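Side-chain contacts in hydrolase family protein (Deinococcus radiodurans R1, PDB 3CNH), which is probably a phosphatase of the haloacid dehalogenase-like superfamily, although its substrate is not established: residues 55-60 against 76-81; 162-167 against 192-197; 172-175 against 180-183. One frame throughout, in Å; residues are numbered along the deposited sequence.

Contact 1: residues 55-60 against 76-81; sequences MTLAEY and DFRAVM
The flat groups stand aside where L57 meets R78 and M81. R78 approaches through the aliphatic root of its chain rather than with a face or edge of its guanidinium, and the Y60 ring stays 5.1 Å away, measured from its CE1 to M81 CE. F77 turns its ring to F32 instead, the two planes inclined at about 50°, while the Y60 hydroxyl is hydrogen-bonded to H43 and W20. L57 carries the contact with its two methyls. With CG anti to the backbone N (chi1 -177°), the isobutyl group extends toward helix 74-83 and divides its methyls between successive turns. CD2 meets R78 CG at 3.4 Å, although R78 has two conformers and little should be read into this closeness. CD1 faces M81 CE at 4.1 Å, and these two chains run past each other in opposite directions. A bend at the last torsion turns the M81 methyl aside from the otherwise extended chain. Both helices belong to the all-helical segment between the first strand, 6-9, and strand 103-108, the place of the cap in haloacid dehalogenase-like enzymes with a C1-type cap; the contact joins two of its helices. M81, buried where R78 is partly exposed, also touches W20 and L61. At the start of helix 57-64, T56 (the N-cap) and E59 close a capping box. T56 OG1 accepts from E59 N at 3.1 Å, and T56 N donates to E59 OE1 at 2.9 Å, arriving on the anti side of the carboxylate and 24° out of its plane.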
# COMPACT_ATOMS: atom_id res chain seq x y z
N MSE A 55 -0.17 16.67 -3.09
CA MSE A 55 0.92 17.48 -2.52
C MSE A 55 2.19 16.62 -2.60
O MSE A 55 2.16 15.39 -2.65
CB MSE A 55 0.61 18.06 -1.12
CG MSE A 55 1.30 17.42 0.02
SE MSE A 55 0.62 17.88 1.77
CE MSE A 55 1.15 19.71 2.10
N THR A 56 3.30 17.33 -2.72
CA THR A 56 4.58 16.66 -2.87
C THR A 56 5.16 16.29 -1.50
O THR A 56 4.75 16.83 -0.47
CB THR A 56 5.61 17.54 -3.60
OG1 THR A 56 5.93 18.66 -2.78
CG2 THR A 56 5.04 18.06 -4.94
N LEU A 57 6.11 15.38 -1.52
CA LEU A 57 6.79 15.01 -0.27
C LEU A 57 7.47 16.23 0.33
O LEU A 57 7.48 16.45 1.55
CB LEU A 57 7.83 13.88 -0.49
CG LEU A 57 8.51 13.42 0.80
CD1 LEU A 57 7.57 12.89 1.88
CD2 LEU A 57 9.54 12.36 0.43
N ALA A 58 7.99 17.10 -0.53
CA ALA A 58 8.70 18.29 -0.04
C ALA A 58 7.73 19.16 0.73
O ALA A 58 8.05 19.74 1.80
CB ALA A 58 9.28 19.08 -1.20
N GLU A 59 6.56 19.32 0.14
CA GLU A 59 5.49 20.12 0.73
C GLU A 59 5.05 19.55 2.08
O GLU A 59 4.92 20.28 3.08
CB GLU A 59 4.30 20.26 -0.22
CG GLU A 59 4.53 21.24 -1.37
CD GLU A 59 3.39 21.23 -2.40
OE1 GLU A 59 2.76 20.19 -2.63
OE2 GLU A 59 3.16 22.28 -3.04
N TYR A 60 4.83 18.25 2.08
CA TYR A 60 4.45 17.55 3.31
C TYR A 60 5.52 17.77 4.38
O TYR A 60 5.23 18.17 5.50
CB TYR A 60 4.20 16.07 3.01
CG TYR A 60 4.12 15.14 4.23
CD1 TYR A 60 5.28 14.61 4.76
CD2 TYR A 60 2.91 14.78 4.80
CE1 TYR A 60 5.24 13.77 5.85
CE2 TYR A 60 2.86 13.93 5.91
CZ TYR A 60 4.04 13.43 6.42
OH TYR A 60 4.02 12.59 7.52
N ASP A 76 17.90 13.69 4.77
CA ASP A 76 18.21 12.84 5.92
C ASP A 76 16.91 12.17 6.36
O ASP A 76 16.82 10.96 6.60
CB ASP A 76 18.74 13.63 7.13
CG ASP A 76 20.13 14.21 6.92
OD1 ASP A 76 20.89 13.64 6.10
OD2 ASP A 76 20.48 15.21 7.60
N PHE A 77 15.86 12.99 6.41
CA PHE A 77 14.58 12.51 6.97
C PHE A 77 13.95 11.50 6.04
O PHE A 77 13.43 10.47 6.45
CB PHE A 77 13.62 13.70 7.24
CG PHE A 77 12.47 13.33 8.13
CD1 PHE A 77 11.26 12.92 7.60
CD2 PHE A 77 12.59 13.36 9.51
CE1 PHE A 77 10.21 12.57 8.42
CE2 PHE A 77 11.50 13.02 10.33
CZ PHE A 77 10.35 12.61 9.78
N ARG A 78 14.01 11.83 4.77
CA ARG A 78 13.43 10.98 3.75
C ARG A 78 14.10 9.59 3.74
O ARG A 78 13.43 8.56 3.58
CB ARG A 78 13.51 11.71 2.41
CG ARG A 78 12.60 11.17 1.35
CD ARG A 78 13.33 10.36 0.41
NE ARG A 78 14.26 11.20 -0.30
CZ ARG A 78 14.08 11.57 -1.56
NH1 ARG A 78 14.97 12.35 -2.16
NH2 ARG A 78 13.00 11.15 -2.21
N ALA A 79 15.40 9.58 3.98
CA ALA A 79 16.16 8.32 3.99
C ALA A 79 15.64 7.40 5.08
O ALA A 79 15.44 6.20 4.86
CB ALA A 79 17.66 8.57 4.21
N VAL A 80 15.42 7.98 6.25
CA VAL A 80 14.96 7.20 7.40
C VAL A 80 13.50 6.75 7.19
O VAL A 80 13.10 5.63 7.57
CB VAL A 80 15.18 7.95 8.74
CG1 VAL A 80 14.61 7.14 9.90
CG2 VAL A 80 16.69 8.22 8.96
N MSE A 81 12.71 7.58 6.53
CA MSE A 81 11.33 7.19 6.19
C MSE A 81 11.37 5.93 5.34
O MSE A 81 10.71 4.93 5.61
CB MSE A 81 10.57 8.27 5.41
CG MSE A 81 10.24 9.48 6.19
SE MSE A 81 9.30 10.82 5.12
CE MSE A 81 7.96 9.70 4.41

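Contact 2: residues 162-167 against 192-197; sequences VMVDDR and EELAAL. With NA (sodium ion), chain C.
V162 meets L194 and L197 through its two methyls. CG1, anti to the backbone N in the conformer modelled (chi1 -173°), lies 3.9 Å from L194 CD2, the chains crossing at a slant; CG2 meets L197 CD1 tip to tip at 3.7 Å. V164 adds a looser touch from CG2 to the same L194 methyl. L194 also rests on L7, so helix 187-196 covers this face of strands 6-9 and 161-165. At the strand's far end the side chains turn polar. D165 OD1 accepts from R167 N at 2.8 Å on its anti lone pair, closing an Asx turn, and takes a hydrogen from water 1, which accepts from R167 NE in the guanidinium plane; OD2 forms a salt bridge with K141. With an alanine at D165, the turn would probably lose its anchor, and K141 and water 1 would each lose a partner. D166 has CG between its backbone N and carbonyl carbon (chi1 62°), bringing OD1 to 2.3 Å from sodium. Water 1 and water 2 also bind the ion, with D10 and G12 O. D166, following D165 and sharing the cation with D10, is consistent with the usual magnesium site of haloacid dehalogenase-like enzymes.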
# COMPACT_ATOMS: atom_id res chain seq x y z
N VAL A 162 -9.95 -10.93 -7.43
CA VAL A 162 -9.78 -11.09 -5.98
C VAL A 162 -8.87 -10.01 -5.44
O VAL A 162 -7.79 -9.79 -5.97
CB VAL A 162 -9.15 -12.45 -5.59
CG1 VAL A 162 -9.16 -12.63 -4.07
CG2 VAL A 162 -9.89 -13.62 -6.26
N MSE A 163 -9.35 -9.34 -4.39
CA MSE A 163 -8.61 -8.35 -3.61
C MSE A 163 -8.03 -9.00 -2.35
O MSE A 163 -8.72 -9.73 -1.62
CB MSE A 163 -9.53 -7.22 -3.15
CG MSE A 163 -8.90 -6.18 -2.25
SE MSE A 163 -7.72 -5.06 -3.32
CE MSE A 163 -6.61 -4.31 -1.83
N VAL A 164 -6.74 -8.72 -2.11
CA VAL A 164 -6.03 -9.19 -0.93
C VAL A 164 -5.60 -7.97 -0.12
O VAL A 164 -4.82 -7.13 -0.60
CB VAL A 164 -4.78 -10.01 -1.30
CG1 VAL A 164 -4.04 -10.43 -0.04
CG2 VAL A 164 -5.15 -11.26 -2.21
N ASP A 165 -6.10 -7.88 1.11
CA ASP A 165 -5.81 -6.70 1.99
C ASP A 165 -5.75 -7.18 3.41
O ASP A 165 -6.38 -8.16 3.76
CB ASP A 165 -6.89 -5.64 1.82
CG ASP A 165 -6.45 -4.24 2.28
OD1 ASP A 165 -6.39 -3.98 3.52
OD2 ASP A 165 -6.25 -3.40 1.38
N ASP A 166 -5.03 -6.46 4.27
CA ASP A 166 -4.97 -6.89 5.68
C ASP A 166 -6.06 -6.31 6.53
O ASP A 166 -6.23 -6.73 7.66
CB ASP A 166 -3.62 -6.68 6.36
CG ASP A 166 -3.20 -5.26 6.45
OD1 ASP A 166 -3.55 -4.47 5.56
OD2 ASP A 166 -2.44 -4.95 7.38
N ARG A 167 -6.78 -5.33 5.98
CA ARG A 167 -7.85 -4.66 6.73
C ARG A 167 -9.23 -5.14 6.28
O ARG A 167 -9.58 -5.04 5.11
CB ARG A 167 -7.75 -3.14 6.56
CG ARG A 167 -6.41 -2.58 7.00
CD ARG A 167 -6.35 -1.05 6.84
NE ARG A 167 -4.97 -0.53 6.83
CZ ARG A 167 -4.42 0.13 7.84
NH1 ARG A 167 -5.13 0.40 8.91
NH2 ARG A 167 -3.17 0.55 7.74
N GLU A 192 -4.27 -20.89 1.31
CA GLU A 192 -5.39 -21.83 1.36
C GLU A 192 -6.66 -21.19 0.87
O GLU A 192 -7.42 -21.83 0.16
CB GLU A 192 -5.67 -22.40 2.75
CG GLU A 192 -6.48 -23.72 2.70
CD GLU A 192 -7.75 -23.68 1.81
OE1 GLU A 192 -7.85 -24.45 0.80
OE2 GLU A 192 -8.64 -22.87 2.12
N GLU A 193 -6.91 -19.96 1.30
CA GLU A 193 -8.14 -19.28 0.89
C GLU A 193 -8.14 -18.95 -0.59
O GLU A 193 -9.15 -19.07 -1.25
CB GLU A 193 -8.43 -18.04 1.72
CG GLU A 193 -8.58 -18.38 3.20
CD GLU A 193 -9.57 -17.43 3.88
OE1 GLU A 193 -10.70 -17.35 3.37
OE2 GLU A 193 -9.23 -16.81 4.91
N LEU A 194 -7.00 -18.53 -1.12
CA LEU A 194 -6.90 -18.33 -2.57
C LEU A 194 -7.16 -19.65 -3.32
O LEU A 194 -7.82 -19.67 -4.35
CB LEU A 194 -5.56 -17.75 -2.99
CG LEU A 194 -5.40 -16.27 -2.59
CD1 LEU A 194 -3.96 -15.79 -2.84
CD2 LEU A 194 -6.42 -15.35 -3.27
N ALA A 195 -6.63 -20.76 -2.80
CA ALA A 195 -6.78 -22.06 -3.46
C ALA A 195 -8.25 -22.44 -3.50
O ALA A 195 -8.71 -23.07 -4.45
CB ALA A 195 -5.96 -23.15 -2.75
N ALA A 196 -8.99 -22.01 -2.48
CA ALA A 196 -10.44 -22.30 -2.40
C ALA A 196 -11.19 -21.59 -3.53
O ALA A 196 -12.27 -22.03 -3.94
CB ALA A 196 -11.03 -21.96 -1.03
N LEU A 197 -10.58 -20.54 -4.07
CA LEU A 197 -11.16 -19.79 -5.17
C LEU A 197 -10.62 -20.24 -6.51
O LEU A 197 -10.95 -19.67 -7.54
CB LEU A 197 -10.88 -18.30 -5.04
CG LEU A 197 -11.52 -17.57 -3.86
CD1 LEU A 197 -11.10 -16.09 -3.82
CD2 LEU A 197 -13.05 -17.67 -3.99
NA NA C . -2.66 -2.74 4.32
O HOH W 1 -4.72 -1.85 4.22
O HOH W 2 -1.81 -1.78 6.27

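Contact 3: residues 172-175 against 180-183; sequences QAAR and HAVQ
R175 and A181 share the one hydrogen bond of the contact. R175 NH2 donates to A181 O at 2.8 Å, and the bond is bent, with an N-H...O angle of 146°. The donor sits above the carbonyl plane, 47° out of it, and therefore misses the lone pairs; the oxygen in turn lies at the edge of the guanidinium, 25° off its plane. The extended chain makes this possible, since R175 runs straight from CG to NE and carries the guanidinium out to the edge of strand 180-183. The carbonyl that it meets belongs to this strand, the outermost of the sheet within this chain. H180 O and V182 N bond to M163 on the inner side, whereas A181 O points the other way, where no further strand of the chain is there to pair with it, and the arginine supplies a donor.

Apolar packing lies beneath this polar link. A181 directs its methyl toward helix 168-176, and A181 CB receives A174 CB at 4.1 Å and R175 CG at 3.9 Å. The arginine thus uses its aliphatic root for packing and its end for bonding. With two alanines facing each other the helix and strand meet through small side chains, and M163 touches both methyls while V171 adds to A181. V182 turns away to the opposite face of the sheet, onto helix 187-196.

Electrostatic coupling across the contact is probably slight, for R175 NE is 7.0 Å from H180 ND1. Strand 161-165, helix 168-176 and strand 180-183 form a beta-alpha-beta crossover between adjacent parallel strands, and this contact packs the crossover helix against its second strand, as in Rossmann-like folds.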
# COMPACT_ATOMS: atom_id res chain seq x y z
N GLN A 172 -14.17 -5.78 2.90
CA GLN A 172 -15.61 -5.59 2.80
C GLN A 172 -15.99 -4.63 1.67
O GLN A 172 -16.96 -4.83 0.97
CB GLN A 172 -16.22 -5.18 4.15
CG GLN A 172 -16.13 -6.27 5.21
CD GLN A 172 -16.56 -5.81 6.57
OE1 GLN A 172 -16.35 -4.66 6.93
NE2 GLN A 172 -17.16 -6.71 7.34
N ALA A 173 -15.22 -3.56 1.51
CA ALA A 173 -15.49 -2.56 0.45
C ALA A 173 -15.33 -3.18 -0.93
O ALA A 173 -16.11 -2.94 -1.83
CB ALA A 173 -14.58 -1.31 0.60
N ALA A 174 -14.32 -4.01 -1.06
CA ALA A 174 -14.06 -4.73 -2.32
C ALA A 174 -15.26 -5.63 -2.63
O ALA A 174 -15.78 -5.67 -3.75
CB ALA A 174 -12.77 -5.55 -2.22
N ARG A 175 -15.69 -6.38 -1.63
CA ARG A 175 -16.83 -7.28 -1.85
C ARG A 175 -18.11 -6.51 -2.21
O ARG A 175 -18.96 -7.02 -2.96
CB ARG A 175 -17.08 -8.14 -0.62
CG ARG A 175 -15.94 -9.12 -0.37
CD ARG A 175 -16.18 -9.84 0.92
NE ARG A 175 -15.22 -10.92 1.07
CZ ARG A 175 -14.88 -11.46 2.22
NH1 ARG A 175 -15.39 -10.99 3.34
NH2 ARG A 175 -13.98 -12.41 2.25
N HIS A 180 -14.28 -10.65 -5.36
CA HIS A 180 -13.90 -11.56 -4.30
C HIS A 180 -12.83 -10.86 -3.49
O HIS A 180 -12.16 -9.94 -3.96
CB HIS A 180 -13.33 -12.85 -4.85
CG HIS A 180 -14.33 -13.63 -5.63
ND1 HIS A 180 -15.34 -14.34 -5.02
CD2 HIS A 180 -14.48 -13.81 -6.97
CE1 HIS A 180 -16.08 -14.93 -5.96
NE2 HIS A 180 -15.59 -14.61 -7.14
N ALA A 181 -12.68 -11.27 -2.25
CA ALA A 181 -11.65 -10.69 -1.39
C ALA A 181 -11.29 -11.65 -0.28
O ALA A 181 -12.10 -12.47 0.15
CB ALA A 181 -12.12 -9.34 -0.80
N VAL A 182 -10.03 -11.61 0.07
CA VAL A 182 -9.49 -12.36 1.21
C VAL A 182 -8.67 -11.46 2.10
O VAL A 182 -7.84 -10.70 1.62
CB VAL A 182 -8.53 -13.47 0.75
CG1 VAL A 182 -8.02 -14.24 1.97
CG2 VAL A 182 -9.27 -14.44 -0.22
N GLN A 183 -8.94 -11.52 3.40
CA GLN A 183 -8.16 -10.79 4.38
C GLN A 183 -6.86 -11.52 4.66
O GLN A 183 -6.86 -12.67 5.06
CB GLN A 183 -8.91 -10.62 5.69
CG GLN A 183 -8.24 -9.61 6.61
CD GLN A 183 -9.00 -9.37 7.88
OE1 GLN A 183 -10.09 -9.93 8.08
NE2 GLN A 183 -8.47 -8.51 8.76

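How the contacts relate
Contacts 2 and 3 are neighbours in the core, their centres 8 Å apart. They share the parallel sheet: M163 O meets V182 N at 2.8 Å, probably as a hydrogen bond, and the helices of the two contacts, 187-196 and 168-176, cover its opposite faces. Contact 2 also reaches the sodium site, through D166, while in contact 3 the side chain of A174 remains about 12 Å from the ion. Contact 1 stands apart in the helical region that probably forms the cap, its centre about 33 Å from that of contact 2, beyond the middle of the chain. Catalysis in this superfamily generally occurs between core and cap, consistent with the sodium site lying on the core's cap-facing side.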